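PDB 6J3A: gamma-glutamyltranspeptidase from Streptomyces lincolnensis, which is a homologue of LmbA and probably acts as a gamma-glutamyltranspeptidase-like enzyme of the N-terminal nucleophile hydrolase clan. Local coordinates for residues Gly10-Val15 and Val29-Gly34; Ala85-Tyr90 and Leu465-Pro470; Asp96-Thr101 and Gln461-Glu466; Val226-Arg231 and Val448-Gly453; Asp425-Trp430 and Gly599-Ala604. All blocks are in the same frame, centred on the assembly; numbering follows the deposited sequence.

Contact 1: residues Gly10-Val15 and Val29-Gly34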
# COMPACT_ATOMS: atom_id res chain seq x y z
N GLY A 10 -9.71 8.11 4.29
CA GLY A 10 -10.48 7.31 5.25
C GLY A 10 -10.97 8.11 6.44
O GLY A 10 -10.85 9.33 6.46
N THR A 11 -11.55 7.40 7.41
CA THR A 11 -12.17 8.02 8.60
C THR A 11 -11.92 7.31 9.93
O THR A 11 -12.55 7.63 10.94
CB THR A 11 -13.71 8.06 8.42
OG1 THR A 11 -14.20 6.74 8.16
CG2 THR A 11 -14.08 8.95 7.26
N PHE A 12 -11.01 6.34 9.93
CA PHE A 12 -10.70 5.57 11.12
C PHE A 12 -9.26 5.77 11.60
O PHE A 12 -9.02 5.89 12.79
CB PHE A 12 -10.99 4.08 10.92
CG PHE A 12 -10.67 3.26 12.14
CD1 PHE A 12 -11.52 3.28 13.24
CD2 PHE A 12 -9.47 2.56 12.22
CE1 PHE A 12 -11.19 2.56 14.39
CE2 PHE A 12 -9.14 1.84 13.36
CZ PHE A 12 -10.01 1.84 14.45
N GLY A 13 -8.30 5.75 10.68
CA GLY A 13 -6.91 5.93 11.05
C GLY A 13 -5.98 5.80 9.86
O GLY A 13 -6.34 5.17 8.87
N MET A 14 -4.80 6.41 9.95
CA MET A 14 -3.81 6.34 8.87
C MET A 14 -2.40 6.22 9.43
O MET A 14 -2.07 6.89 10.42
CB MET A 14 -3.89 7.57 7.96
CG MET A 14 -5.11 7.62 7.04
SD MET A 14 -5.11 6.39 5.73
CE MET A 14 -6.82 6.50 5.20
N VAL A 15 -1.59 5.36 8.81
CA VAL A 15 -0.19 5.18 9.18
C VAL A 15 0.71 5.22 7.94
O VAL A 15 0.37 4.67 6.91
CB VAL A 15 0.04 3.87 9.95
CG1 VAL A 15 1.50 3.74 10.36
CG2 VAL A 15 -0.87 3.78 11.18
N VAL A 29 -2.86 -1.62 16.21
CA VAL A 29 -3.12 -0.99 17.50
C VAL A 29 -4.33 -0.06 17.41
O VAL A 29 -5.16 -0.04 18.33
CB VAL A 29 -1.87 -0.25 18.00
CG1 VAL A 29 -2.17 0.61 19.22
CG2 VAL A 29 -0.78 -1.27 18.32
N LEU A 30 -4.45 0.68 16.32
CA LEU A 30 -5.63 1.52 16.11
C LEU A 30 -6.89 0.67 16.05
O LEU A 30 -7.86 0.96 16.75
CB LEU A 30 -5.49 2.37 14.86
CG LEU A 30 -4.34 3.39 14.86
CD1 LEU A 30 -4.39 4.22 13.58
CD2 LEU A 30 -4.39 4.31 16.07
N GLU A 31 -6.84 -0.42 15.28
CA GLU A 31 -7.95 -1.37 15.17
C GLU A 31 -8.39 -1.98 16.51
O GLU A 31 -9.55 -2.34 16.69
CB GLU A 31 -7.58 -2.51 14.21
CG GLU A 31 -7.37 -2.11 12.75
CD GLU A 31 -8.64 -1.68 12.04
OE1 GLU A 31 -8.53 -1.30 10.85
OE2 GLU A 31 -9.74 -1.72 12.65
N ASP A 32 -7.44 -2.08 17.43
CA ASP A 32 -7.65 -2.61 18.76
C ASP A 32 -8.03 -1.50 19.78
O ASP A 32 -8.03 -1.73 20.99
CB ASP A 32 -6.36 -3.35 19.16
CG ASP A 32 -6.59 -4.50 20.13
OD1 ASP A 32 -7.51 -5.33 19.89
OD2 ASP A 32 -5.82 -4.60 21.11
N GLY A 33 -8.38 -0.31 19.28
CA GLY A 33 -8.91 0.77 20.11
C GLY A 33 -7.86 1.71 20.68
O GLY A 33 -8.19 2.59 21.47
N GLY A 34 -6.61 1.55 20.27
CA GLY A 34 -5.55 2.43 20.75
C GLY A 34 -5.54 3.73 19.97
O GLY A 34 -6.30 3.88 19.01
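Leu-30, near the end of helix 20-31, reaches across to Phe-12, Gly-13 and Val-15. Its CB packs on the ring of Phe-12, with CE2 4.0 Å away. Rotation about CA-CB sets CG opposite the carbonyl carbon (chi1 -63°), and this carries the branch toward strand 13-17. The CD1 methyl ends 4.0 Å from Gly-13 CA and 4.3 Å from Val-15 CG2. Gly-13 has no side chain, which leaves room for this methyl. The carbonyl of the same leucine meets the rim of the aromatic ring: Phe-12 CZ is 3.3 Å from Leu-30 O. That oxygen also accepts from Gly-33 N, one of the two bonds of the Schellman motif that closes the helix. Glu-31 bends at chi2 and approaches the ring obliquely, its carboxylate plane 20° from the ring plane, with OE2 3.7 Å from Phe-12 CE2. Its OE1 is held by a salt bridge to Arg-617 and a hydrogen bond to Gln-24 of the second subunit. Arg-617 also makes a cation-pi contact with Phe-12, and Phe-12 and Gly-13 form a classic beta bulge opposite it. Leu-30 touches Val-426 and Asp-428 of strand 424-428 and Ala-39 of helix 36-50, so helix 20-31 packs against both.

Contact 2: residues Ala85-Tyr90 and Leu465-Pro470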
# COMPACT_ATOMS: atom_id res chain seq x y z
N ALA A 85 32.98 12.76 28.28
CA ALA A 85 33.18 12.84 26.84
C ALA A 85 33.60 14.23 26.44
O ALA A 85 32.80 14.98 25.87
CB ALA A 85 31.91 12.43 26.11
N THR A 86 34.85 14.57 26.73
CA THR A 86 35.35 15.91 26.48
C THR A 86 36.15 15.95 25.18
O THR A 86 36.66 14.92 24.73
CB THR A 86 36.22 16.43 27.64
OG1 THR A 86 37.39 15.61 27.78
CG2 THR A 86 35.43 16.41 28.95
N VAL A 87 36.24 17.13 24.58
CA VAL A 87 37.13 17.35 23.45
C VAL A 87 38.56 16.99 23.85
O VAL A 87 39.29 16.41 23.06
CB VAL A 87 37.10 18.81 22.95
CG1 VAL A 87 38.25 19.10 21.98
CG2 VAL A 87 35.77 19.10 22.27
N ALA A 88 38.94 17.34 25.08
CA ALA A 88 40.30 17.07 25.56
C ALA A 88 40.59 15.57 25.57
O ALA A 88 41.59 15.11 25.01
CB ALA A 88 40.49 17.66 26.96
N HIS A 89 39.70 14.82 26.20
CA HIS A 89 39.85 13.37 26.30
C HIS A 89 39.94 12.65 24.95
O HIS A 89 40.73 11.72 24.79
CB HIS A 89 38.70 12.79 27.11
CG HIS A 89 38.83 11.33 27.33
ND1 HIS A 89 38.36 10.40 26.43
CD2 HIS A 89 39.43 10.63 28.33
CE1 HIS A 89 38.64 9.19 26.88
NE2 HIS A 89 39.28 9.30 28.02
N TYR A 90 39.12 13.06 24.00
CA TYR A 90 39.10 12.46 22.66
C TYR A 90 40.38 12.85 21.89
O TYR A 90 41.02 12.00 21.26
CB TYR A 90 37.83 12.88 21.88
CG TYR A 90 36.58 12.10 22.26
CD1 TYR A 90 36.19 11.94 23.59
CD2 TYR A 90 35.77 11.51 21.27
CE1 TYR A 90 35.06 11.22 23.93
CE2 TYR A 90 34.63 10.78 21.61
CZ TYR A 90 34.28 10.64 22.94
OH TYR A 90 33.17 9.93 23.32
N LEU A 465 35.44 17.85 17.51
CA LEU A 465 36.55 17.81 18.46
C LEU A 465 37.34 19.12 18.40
O LEU A 465 38.46 19.19 17.87
CB LEU A 465 37.45 16.60 18.17
CG LEU A 465 36.78 15.23 18.27
CD1 LEU A 465 37.82 14.14 18.08
CD2 LEU A 465 36.07 15.02 19.61
N GLU A 466 36.75 20.15 18.98
CA GLU A 466 37.25 21.52 18.91
C GLU A 466 36.39 22.33 19.83
O GLU A 466 35.16 22.27 19.73
CB GLU A 466 37.14 22.06 17.49
CG GLU A 466 37.77 23.41 17.26
CD GLU A 466 37.84 23.79 15.78
OE1 GLU A 466 37.54 22.94 14.92
OE2 GLU A 466 38.19 24.94 15.46
N GLU A 467 37.01 23.09 20.73
CA GLU A 467 36.28 23.87 21.72
C GLU A 467 35.71 25.17 21.16
O GLU A 467 36.10 25.63 20.08
CB GLU A 467 37.18 24.16 22.93
CG GLU A 467 37.44 22.96 23.84
CD GLU A 467 36.23 22.54 24.68
OE1 GLU A 467 36.42 21.75 25.63
OE2 GLU A 467 35.09 22.97 24.40
N GLY A 468 34.75 25.73 21.91
CA GLY A 468 34.21 27.06 21.66
C GLY A 468 33.15 27.18 20.57
O GLY A 468 32.84 28.29 20.15
N LEU A 469 32.59 26.05 20.11
CA LEU A 469 31.61 26.06 19.00
C LEU A 469 30.23 25.61 19.49
O LEU A 469 30.16 24.89 20.50
CB LEU A 469 32.07 25.15 17.86
CG LEU A 469 33.48 25.32 17.30
CD1 LEU A 469 33.86 24.06 16.56
CD2 LEU A 469 33.58 26.52 16.38
N PRO A 470 29.15 26.01 18.79
CA PRO A 470 27.79 25.58 19.18
C PRO A 470 27.60 24.05 19.22
O PRO A 470 26.82 23.55 20.04
CB PRO A 470 26.89 26.20 18.09
CG PRO A 470 27.70 27.23 17.40
CD PRO A 470 29.14 26.83 17.55
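Val-87 in the first turn of helix 87-92 packs on the irregular loop at Leu-465 and Glu-466. Thr-86 is the N-cap of that helix. Its OG1 accepts from His-89 N at 2.9 Å, a nearly straight bond of 162°, which ties up an amide of the first turn. No hydrogen bond joins the two segments, and the contact rests on packing.

The first kind of packing is side chain on backbone. The two methyls of Val-87 straddle a peptide nitrogen: Glu-466 N is 3.5 Å from CG1 and 3.6 Å from CG2. CG1 stands opposite the valine's own backbone N (chi1 168°) and also meets Leu-465 C at 3.7 Å. With an alanine here both methyls would be gone, which would probably open a gap over the peptide between Leu-465 and Glu-466.

The second kind is apolar side chain on side chain. Tyr-90 and Leu-465 cross at about a right angle. The leucine methyl CD2 lies 3.6 Å from Tyr-90 CB and approaches the near end of the ring obliquely, while the ring itself leads off to a hydrogen bond between Tyr-90 OH and Leu-104 O. Leu-465 therefore meets the root of the tyrosine and not its hydroxyl.

A looser approach comes from the charged side chain of Glu-467. Its chain bends at chi2 (-72°), and this brings Glu-467 OE1 back to 4.0 Å from Val-87 CB.

Contact 3: residues Asp96-Thr101 and Gln461-Glu466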
# COMPACT_ATOMS: atom_id res chain seq x y z
N ASP A 96 41.15 13.41 15.56
CA ASP A 96 40.76 14.73 15.05
C ASP A 96 39.25 14.84 14.87
O ASP A 96 38.67 15.90 15.08
CB ASP A 96 41.48 15.02 13.74
CG ASP A 96 42.91 15.48 13.95
OD1 ASP A 96 43.49 15.26 15.05
OD2 ASP A 96 43.46 16.09 13.01
N LEU A 97 38.63 13.73 14.47
CA LEU A 97 37.19 13.61 14.35
C LEU A 97 36.72 12.54 15.32
O LEU A 97 37.48 11.64 15.69
CB LEU A 97 36.82 13.19 12.93
CG LEU A 97 37.30 14.12 11.82
CD1 LEU A 97 37.29 13.43 10.47
CD2 LEU A 97 36.43 15.38 11.78
N VAL A 98 35.46 12.63 15.73
CA VAL A 98 34.82 11.55 16.47
C VAL A 98 34.66 10.38 15.50
O VAL A 98 34.24 10.57 14.36
CB VAL A 98 33.45 11.96 17.03
CG1 VAL A 98 32.73 10.76 17.65
CG2 VAL A 98 33.61 13.07 18.05
N PRO A 99 35.02 9.16 15.94
CA PRO A 99 34.89 8.01 15.04
C PRO A 99 33.46 7.71 14.58
O PRO A 99 32.50 7.95 15.32
CB PRO A 99 35.43 6.84 15.87
CG PRO A 99 36.27 7.45 16.93
CD PRO A 99 35.70 8.81 17.20
N GLY A 100 33.33 7.17 13.37
CA GLY A 100 32.06 6.72 12.84
C GLY A 100 31.48 5.51 13.56
O GLY A 100 30.28 5.28 13.51
N THR A 101 32.35 4.74 14.21
CA THR A 101 31.94 3.51 14.89
C THR A 101 32.45 3.44 16.32
O THR A 101 33.21 4.29 16.77
CB THR A 101 32.49 2.32 14.12
OG1 THR A 101 33.91 2.42 14.04
CG2 THR A 101 31.90 2.29 12.69
N GLN A 461 29.26 11.23 16.70
CA GLN A 461 30.03 11.45 15.48
C GLN A 461 29.78 12.78 14.80
O GLN A 461 30.62 13.25 14.04
CB GLN A 461 29.83 10.30 14.48
CG GLN A 461 28.60 10.38 13.60
CD GLN A 461 28.54 9.22 12.65
OE1 GLN A 461 29.18 9.23 11.59
NE2 GLN A 461 27.80 8.18 13.02
N MET A 462 28.63 13.38 15.08
CA MET A 462 28.22 14.64 14.47
C MET A 462 28.73 15.90 15.17
O MET A 462 28.64 16.99 14.61
CB MET A 462 26.70 14.66 14.38
CG MET A 462 26.13 13.41 13.71
SD MET A 462 24.47 13.62 13.06
CE MET A 462 24.38 12.17 12.03
N THR A 463 29.27 15.75 16.38
CA THR A 463 29.91 16.85 17.09
C THR A 463 31.30 17.12 16.51
O THR A 463 31.79 16.38 15.66
CB THR A 463 30.10 16.52 18.57
OG1 THR A 463 30.93 15.36 18.68
CG2 THR A 463 28.78 16.26 19.24
N TRP A 464 31.92 18.18 17.01
CA TRP A 464 33.28 18.53 16.64
C TRP A 464 34.26 18.40 17.80
O TRP A 464 33.94 18.81 18.93
CB TRP A 464 33.32 19.96 16.15
CG TRP A 464 32.62 20.20 14.86
CD1 TRP A 464 31.55 21.01 14.65
CD2 TRP A 464 32.95 19.63 13.59
NE1 TRP A 464 31.20 21.00 13.33
CE2 TRP A 464 32.04 20.16 12.65
CE3 TRP A 464 33.94 18.74 13.15
CZ2 TRP A 464 32.08 19.82 11.28
CZ3 TRP A 464 33.98 18.40 11.79
CH2 TRP A 464 33.05 18.94 10.87
N LEU A 465 35.44 17.85 17.51
CA LEU A 465 36.55 17.81 18.46
C LEU A 465 37.34 19.12 18.40
O LEU A 465 38.46 19.19 17.87
CB LEU A 465 37.45 16.60 18.17
CG LEU A 465 36.78 15.23 18.27
CD1 LEU A 465 37.82 14.14 18.08
CD2 LEU A 465 36.07 15.02 19.61
N GLU A 466 36.75 20.15 18.98
CA GLU A 466 37.25 21.52 18.91
C GLU A 466 36.39 22.33 19.83
O GLU A 466 35.16 22.27 19.73
CB GLU A 466 37.14 22.06 17.49
CG GLU A 466 37.77 23.41 17.26
CD GLU A 466 37.84 23.79 15.78
OE1 GLU A 466 37.54 22.94 14.92
OE2 GLU A 466 38.19 24.94 15.46
O HOH W 1 27.73 5.49 12.70
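Leu-97 touches Trp-464 at the edge of the indole, near its plane, with CD2 3.9 Å from CZ3. The two side chains lie side by side and point the same way. The indole also makes a cation-pi contact with Arg-550, and its NE1 bonds to Glu-317. The amide of Gln-461 is the second flat group. Its NE2 gives one bond to Thr-458 O and another to a water at 2.7 Å from NE2. That water donates in turn to Gly-100 O, likewise at 2.7 Å, and so bridges the two segments. Gln-461 OE1 accepts from Tyr-548 N, so both ends of this buried amide are held. CG of Gln-461 sits between its backbone N and carbonyl carbon (chi1 84°), and the chain then runs extended toward Gly-100.

The contact joins the loop 96-101 to the end of a 3-10 segment and the loop that follows it. This later loop makes an inverse gamma turn centred on Leu-465, whose side chain sits against the earlier one. Its CB lies 3.4 Å from Asp-96 O, and its CD1 is equally near Leu-97 C. Val-98 crosses it at about a right angle, with Val-98 CG2 3.5 Å from Leu-465 CD2. The same CG2 meets Thr-463 OG1, a hydroxyl bonded to Leu-460 O. The other methyl of the valine, Val-98 CG1, packs on the backbone at Gln-461 CA, 3.5 Å away.

Contact 4: residues Val226-Arg231 and Val448-Gly453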
# COMPACT_ATOMS: atom_id res chain seq x y z
N VAL A 226 26.59 -0.34 29.78
CA VAL A 226 27.81 0.20 30.38
C VAL A 226 28.95 -0.81 30.23
O VAL A 226 30.02 -0.48 29.72
CB VAL A 226 27.61 0.58 31.87
CG1 VAL A 226 28.90 1.07 32.50
CG2 VAL A 226 26.57 1.68 32.00
N ARG A 227 28.68 -2.04 30.65
CA ARG A 227 29.64 -3.14 30.50
C ARG A 227 30.20 -3.24 29.07
O ARG A 227 31.39 -3.42 28.89
CB ARG A 227 29.00 -4.46 30.95
CG ARG A 227 29.97 -5.61 31.18
CD ARG A 227 29.26 -6.91 31.57
NE ARG A 227 28.41 -6.75 32.76
CZ ARG A 227 27.09 -6.99 32.84
NH1 ARG A 227 26.38 -7.44 31.81
NH2 ARG A 227 26.47 -6.78 34.00
N GLN A 228 29.35 -3.08 28.06
CA GLN A 228 29.79 -3.12 26.65
C GLN A 228 30.60 -1.90 26.27
O GLN A 228 31.53 -1.99 25.46
CB GLN A 228 28.59 -3.17 25.70
CG GLN A 228 28.59 -4.22 24.60
CD GLN A 228 29.92 -4.65 24.03
OE1 GLN A 228 30.62 -3.88 23.38
NE2 GLN A 228 30.23 -5.92 24.20
N ALA A 229 30.19 -0.74 26.79
CA ALA A 229 30.82 0.52 26.44
C ALA A 229 32.26 0.55 26.91
O ALA A 229 33.14 1.04 26.20
CB ALA A 229 30.05 1.67 27.06
N ARG A 230 32.49 -0.00 28.10
CA ARG A 230 33.82 -0.08 28.70
C ARG A 230 34.75 -1.21 28.19
O ARG A 230 35.89 -1.31 28.64
CB ARG A 230 33.65 -0.17 30.22
CG ARG A 230 33.09 1.11 30.84
CD ARG A 230 33.26 1.16 32.35
NE ARG A 230 34.67 1.25 32.78
CZ ARG A 230 35.44 0.25 33.24
NH1 ARG A 230 36.70 0.50 33.58
NH2 ARG A 230 34.98 -1.00 33.38
N ARG A 231 34.27 -2.05 27.26
CA ARG A 231 35.09 -3.08 26.60
C ARG A 231 35.83 -2.50 25.38
O ARG A 231 35.18 -1.94 24.50
CB ARG A 231 34.22 -4.28 26.18
CG ARG A 231 33.93 -5.26 27.31
CD ARG A 231 33.46 -6.62 26.80
NE ARG A 231 32.01 -6.64 26.60
CZ ARG A 231 31.10 -7.26 27.37
NH1 ARG A 231 31.46 -7.99 28.43
NH2 ARG A 231 29.80 -7.17 27.06
N VAL A 448 27.21 -5.79 19.01
CA VAL A 448 26.05 -6.13 19.81
C VAL A 448 26.40 -6.27 21.29
O VAL A 448 27.37 -6.92 21.65
CB VAL A 448 25.40 -7.44 19.30
CG1 VAL A 448 24.39 -8.00 20.31
CG2 VAL A 448 24.71 -7.18 17.97
N VAL A 449 25.59 -5.64 22.12
CA VAL A 449 25.61 -5.88 23.56
C VAL A 449 25.06 -7.30 23.78
O VAL A 449 23.85 -7.52 23.67
CB VAL A 449 24.76 -4.85 24.33
CG1 VAL A 449 24.87 -5.09 25.84
CG2 VAL A 449 25.16 -3.41 23.98
N PRO A 450 25.95 -8.27 24.09
CA PRO A 450 25.59 -9.69 23.94
C PRO A 450 24.34 -10.11 24.71
O PRO A 450 23.51 -10.84 24.15
CB PRO A 450 26.85 -10.45 24.41
CG PRO A 450 27.65 -9.47 25.20
CD PRO A 450 27.25 -8.09 24.77
N GLU A 451 24.16 -9.61 25.93
CA GLU A 451 22.99 -10.02 26.75
C GLU A 451 21.69 -9.29 26.38
O GLU A 451 20.62 -9.64 26.90
CB GLU A 451 23.26 -9.96 28.27
CG GLU A 451 23.88 -8.69 28.83
CD GLU A 451 25.41 -8.72 28.84
OE1 GLU A 451 26.00 -8.36 27.80
OE2 GLU A 451 26.01 -9.07 29.88
N LEU A 452 21.78 -8.32 25.46
CA LEU A 452 20.60 -7.58 24.99
C LEU A 452 20.16 -7.86 23.55
O LEU A 452 18.96 -7.88 23.26
CB LEU A 452 20.83 -6.08 25.16
CG LEU A 452 21.13 -5.62 26.58
CD1 LEU A 452 21.26 -4.11 26.55
CD2 LEU A 452 20.10 -6.07 27.62
N GLY A 453 21.12 -8.06 22.66
CA GLY A 453 20.83 -8.39 21.27
C GLY A 453 20.96 -7.23 20.32
O GLY A 453 20.74 -7.40 19.13
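The end of helix 220-229 comes beside the short, weakly bonded strand 448-449, with the CA atoms of Gln-228 and Val-449 5.9 Å apart. This strand pairs with 454-455 as a small antiparallel hairpin, and residues 450-453 make its turn. Val-449 O accepts from both Leu-452 N and Gly-453 N and so ties the turn together.

The apolar part of the contact lies between Gln-228 and Val-449. Their side chains slide past each other in opposite directions. Gln-228 CG is 3.6 Å from Val-449 CG2, and the valine also touches Ala-224 one turn earlier in the helix.

The charged part is at the edge of the contact. Arg-227 leaves the helix with CG opposite its backbone N (chi1 -165°), then bends at chi3 to meet Glu-451 in the hairpin turn. The two side chains cross at about a right angle, and the salt bridge runs from the rim of the guanidinium. The carboxylate plane is tilted 37° from that of the guanidinium, and a single nitrogen, NH1, makes the close approach to OE2, at 2.6 Å. A second arginine, Arg-231, approaches the turn from the opposite direction to Pro-450, with Glu-451 OE1 at the edge of its guanidinium. Its NH2 is 4.1 Å from Glu-451 OE1, too long for a salt bridge, but the opposite charges probably still attract. The tip of Arg-231 instead packs on the proline ring at the start of the turn, where NH2 lies 3.5 Å from Pro-450 CD.

Contact 5: residues Asp425-Trp430 and Gly599-Ala604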
# COMPACT_ATOMS: atom_id res chain seq x y z
N ASP A 425 4.57 8.05 10.79
CA ASP A 425 3.54 9.05 11.10
C ASP A 425 2.25 8.33 11.42
O ASP A 425 1.97 7.30 10.81
CB ASP A 425 3.22 9.93 9.89
CG ASP A 425 4.42 10.63 9.34
OD1 ASP A 425 4.90 11.56 10.02
OD2 ASP A 425 4.87 10.27 8.23
N VAL A 426 1.46 8.87 12.34
CA VAL A 426 0.13 8.34 12.62
C VAL A 426 -0.88 9.47 12.80
O VAL A 426 -0.55 10.50 13.37
CB VAL A 426 0.08 7.43 13.87
CG1 VAL A 426 -1.28 6.74 13.99
CG2 VAL A 426 1.19 6.38 13.82
N VAL A 427 -2.08 9.27 12.29
CA VAL A 427 -3.23 10.09 12.65
C VAL A 427 -4.38 9.15 12.99
O VAL A 427 -4.63 8.18 12.28
CB VAL A 427 -3.61 11.07 11.52
CG1 VAL A 427 -3.88 10.35 10.21
CG2 VAL A 427 -4.79 11.93 11.94
N ASP A 428 -5.06 9.42 14.10
CA ASP A 428 -6.13 8.52 14.57
C ASP A 428 -7.54 9.14 14.39
O ASP A 428 -7.67 10.27 13.90
CB ASP A 428 -5.87 8.08 16.02
CG ASP A 428 -5.90 9.22 17.02
OD1 ASP A 428 -6.44 10.30 16.73
OD2 ASP A 428 -5.37 9.03 18.13
N ARG A 429 -8.57 8.38 14.77
CA ARG A 429 -9.98 8.76 14.59
C ARG A 429 -10.38 10.02 15.37
O ARG A 429 -11.32 10.72 14.99
CB ARG A 429 -10.90 7.59 14.95
CG ARG A 429 -11.02 7.30 16.44
CD ARG A 429 -11.74 5.99 16.74
NE ARG A 429 -13.11 5.97 16.24
CZ ARG A 429 -14.00 5.01 16.50
NH1 ARG A 429 -15.22 5.09 15.98
NH2 ARG A 429 -13.69 3.97 17.28
N TRP A 430 -9.66 10.29 16.46
CA TRP A 430 -9.86 11.51 17.23
C TRP A 430 -9.09 12.70 16.67
O TRP A 430 -9.27 13.82 17.13
CB TRP A 430 -9.47 11.28 18.69
CG TRP A 430 -10.22 10.17 19.31
CD1 TRP A 430 -11.45 10.23 19.87
CD2 TRP A 430 -9.79 8.81 19.42
NE1 TRP A 430 -11.83 8.99 20.33
CE2 TRP A 430 -10.82 8.10 20.07
CE3 TRP A 430 -8.63 8.12 19.03
CZ2 TRP A 430 -10.73 6.73 20.35
CZ3 TRP A 430 -8.54 6.76 19.31
CH2 TRP A 430 -9.58 6.07 19.96
N GLY A 599 -12.97 16.27 8.29
CA GLY A 599 -12.55 15.21 9.23
C GLY A 599 -11.86 14.00 8.61
O GLY A 599 -11.46 13.07 9.32
N ILE A 600 -11.67 14.04 7.29
CA ILE A 600 -11.17 12.91 6.50
C ILE A 600 -9.67 12.81 6.68
O ILE A 600 -8.95 13.79 6.53
CB ILE A 600 -11.52 13.07 4.99
CG1 ILE A 600 -13.01 12.78 4.78
CG2 ILE A 600 -10.69 12.14 4.10
CD1 ILE A 600 -13.56 13.26 3.45
N LEU A 601 -9.21 11.59 6.95
CA LEU A 601 -7.80 11.26 7.16
C LEU A 601 -7.20 10.75 5.86
O LEU A 601 -7.86 10.00 5.13
CB LEU A 601 -7.70 10.18 8.22
CG LEU A 601 -8.49 10.45 9.49
CD1 LEU A 601 -8.31 9.33 10.50
CD2 LEU A 601 -8.06 11.77 10.11
N SER A 602 -5.96 11.12 5.58
CA SER A 602 -5.28 10.60 4.39
C SER A 602 -3.84 10.15 4.70
O SER A 602 -3.35 10.34 5.81
CB SER A 602 -5.36 11.60 3.22
OG SER A 602 -4.91 12.88 3.59
N ALA A 603 -3.21 9.49 3.72
CA ALA A 603 -1.85 8.98 3.88
C ALA A 603 -1.23 8.66 2.54
O ALA A 603 -1.92 8.23 1.62
CB ALA A 603 -1.83 7.73 4.74
N ALA A 604 0.08 8.86 2.47
CA ALA A 604 0.87 8.47 1.32
C ALA A 604 2.21 7.91 1.83
O ALA A 604 2.53 8.02 3.02
CB ALA A 604 1.09 9.64 0.38
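Val-427 and Leu-601 meet between two beta layers. Such facing sheets are the centre of the alpha-beta-beta-alpha sandwich known from N-terminal nucleophile hydrolases. Strands 424-428 and 601-605 do not pair here. The axes of their segments 425-428 and 601-604 pass 8.2 Å apart and run nearly antiparallel, at 162°. No hydrogen bond links the segments, as expected for side chains meeting between layers.

Both side chains leave their backbones toward the other strand and cross obliquely. Val-427 places CG2 opposite its backbone N, and this methyl meets Leu-601 CD2 at 3.8 Å. The other branch of the leucine reaches past the valine to the Asp-428 carbonyl. Replacing Leu-601 by alanine would remove both branches, and is likely to leave Val-427 CG2 without its partner and a gap beside the Asp-428 carbonyl.

The Asp-428 side chain points the other way. Its carboxylate accepts from the backbone N atoms of Asn-432 and Ala-36. Met-14, on strand 13-17, touches Val-427, Leu-601 and Ala-603 and lies in the same space between the strands. On the outer side of strand 601-605, Ser-602 and Ala-604 pack on helix 529-534. Within the contact, the closest approach to the backbone of 425-430 is made by Leu-601 CD1, 3.6 Å from Asp-428 O.

In the fold
From the N terminus, contact 1 closes a short loop, tying strand 13-17 to helix 20-31. Contacts 2 and 3 open next, at helix 87-92 and the loop behind it. They close some 360 to 375 residues later, sharing Leu-465 and Glu-466, and tie these parts to the loop between strands 454-455 and 486-490. Contact 4 is nested inside both and ties helix 220-229 to the hairpin at 448-455. Contact 5 opens inside these loops, closes near the C terminus and so crosses contacts 2, 3 and 4, tying strand 424-428 to strand 601-605. It rejoins contact 1: Met-14 N and Val-427 O probably hydrogen-bond. Contacts 1 and 5 lie across the chain's centre from 2 and 3.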